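PDB 6OTV: putative isomerase YbhH from Escherichia coli, which is of unknown specific function but probably acts as an isomerase. Local coordinates for residues G210-P214 / A215-A219. Numbering follows the deposited sequence.
Sequences GYELP and AELDA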
# COMPACT_ATOMS: atom_id res chain seq x y z
N GLY A 210 36.06 -14.79 -2.83
CA GLY A 210 34.70 -14.60 -2.40
C GLY A 210 34.13 -15.76 -1.62
O GLY A 210 33.00 -15.65 -1.12
N TYR A 211 34.87 -16.85 -1.49
CA TYR A 211 34.41 -18.03 -0.77
C TYR A 211 35.07 -18.17 0.59
O TYR A 211 34.86 -19.18 1.27
CB TYR A 211 34.62 -19.28 -1.62
CG TYR A 211 34.08 -19.13 -3.02
CD1 TYR A 211 32.72 -19.20 -3.27
CD2 TYR A 211 34.94 -18.92 -4.10
CE1 TYR A 211 32.22 -19.06 -4.55
CE2 TYR A 211 34.45 -18.78 -5.39
CZ TYR A 211 33.09 -18.85 -5.60
OH TYR A 211 32.59 -18.71 -6.88
N GLU A 212 35.87 -17.18 1.00
CA GLU A 212 36.54 -17.24 2.29
C GLU A 212 35.54 -17.15 3.43
O GLU A 212 34.44 -16.61 3.29
CB GLU A 212 37.57 -16.11 2.40
CG GLU A 212 38.69 -16.15 1.36
CD GLU A 212 38.34 -15.40 0.08
OE1 GLU A 212 37.15 -15.08 -0.13
OE2 GLU A 212 39.26 -15.14 -0.72
N LEU A 213 35.93 -17.70 4.58
CA LEU A 213 35.09 -17.63 5.76
C LEU A 213 34.97 -16.19 6.25
O LEU A 213 35.88 -15.38 6.04
CB LEU A 213 35.66 -18.52 6.87
CG LEU A 213 35.77 -20.02 6.58
CD1 LEU A 213 36.56 -20.72 7.67
CD2 LEU A 213 34.39 -20.63 6.45
N PRO A 214 33.86 -15.85 6.90
CA PRO A 214 33.72 -14.49 7.46
C PRO A 214 34.86 -14.10 8.39
O PRO A 214 35.27 -12.93 8.40
CB PRO A 214 32.38 -14.56 8.20
CG PRO A 214 31.60 -15.60 7.46
CD PRO A 214 32.61 -16.63 7.02
N ALA A 215 35.38 -15.04 9.18
CA ALA A 215 36.48 -14.73 10.08
C ALA A 215 37.75 -14.40 9.31
O ALA A 215 38.48 -13.47 9.66
CB ALA A 215 36.72 -15.89 11.05
N GLU A 216 38.04 -15.16 8.25
CA GLU A 216 39.22 -14.89 7.44
C GLU A 216 39.13 -13.53 6.76
O GLU A 216 40.13 -12.82 6.61
CB GLU A 216 39.42 -15.99 6.40
CG GLU A 216 39.50 -17.39 6.97
CD GLU A 216 39.47 -18.46 5.90
OE1 GLU A 216 39.29 -18.11 4.71
OE2 GLU A 216 39.62 -19.65 6.24
N LEU A 217 37.92 -13.14 6.34
CA LEU A 217 37.75 -11.84 5.70
C LEU A 217 37.93 -10.70 6.70
O LEU A 217 38.45 -9.64 6.36
CB LEU A 217 36.38 -11.75 5.03
CG LEU A 217 36.13 -12.74 3.89
CD1 LEU A 217 34.69 -12.66 3.43
CD2 LEU A 217 37.09 -12.49 2.73
N ASP A 218 37.49 -10.91 7.95
CA ASP A 218 37.65 -9.88 8.97
C ASP A 218 39.11 -9.72 9.38
O ASP A 218 39.51 -8.63 9.81
CB ASP A 218 36.79 -10.21 10.19
CG ASP A 218 35.30 -10.08 9.90
OD1 ASP A 218 34.94 -9.29 9.00
OD2 ASP A 218 34.50 -10.77 10.57
N ALA A 219 39.91 -10.78 9.26
CA ALA A 219 41.32 -10.68 9.63
C ALA A 219 42.12 -9.90 8.60
O ALA A 219 43.10 -9.22 8.95
CB ALA A 219 41.92 -12.08 9.81
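Glu216 folds back from the first turn of helix 214-219 onto Leu213, the N-cap residue. Its CG lies beside its own backbone N (chi1 -56°) and the chain runs extended beyond, which carries OE1 to 3.4 Å from Leu213 N in a weak hydrogen bond. A glutamate three residues past the N-cap that returns to the cap's backbone NH has the geometry of one half of a capping box, here only weakly made; leucine, having no side-chain acceptor, cannot supply the other half. Two backbone bonds open the helix: Leu217 N to Leu213 O at 3.0 Å, with a C=O...N angle of 163°, and Asp218 N to Pro214 O, also 3.0 Å. Pro214 suits the first helical position, where its missing NH costs no helical bond and its ring fixes phi near the helical value.

The Glu216 carboxylate also makes van der Waals contacts with aliphatic carbons, OE2 lying 3.5 Å from Leu213 CD1 and OE1 touching CB of Glu212. The apolar contact is that of Leu217, whose CD2 comes within 3.7 Å of Glu212 CB, the side chains crossing at about a right angle. Leucine suits this buried place, packing also on Arg266 and Cys273, whereas Pro214 rests on Cys273 and Pro313.

Glu212 bends at chi2 (88°) and turns its carboxylate back along the loop: OE1 accepts Gly210 N at 2.9 Å, and OE2 takes the NH of Thr209. Gly210 has a positive phi, which glycine adopts readily. Asp218 instead directs OD1 to Cys273 N, linking the helix to a neighbouring loop.

Glu212 thus ties the loop, while Glu216 holds the cap residue only weakly. Their OE1 atoms lie 6.1 Å apart, so repulsion is probably modest, and the Glu216 carboxylate beside the N-terminal turn would probably be favoured by the helix dipole.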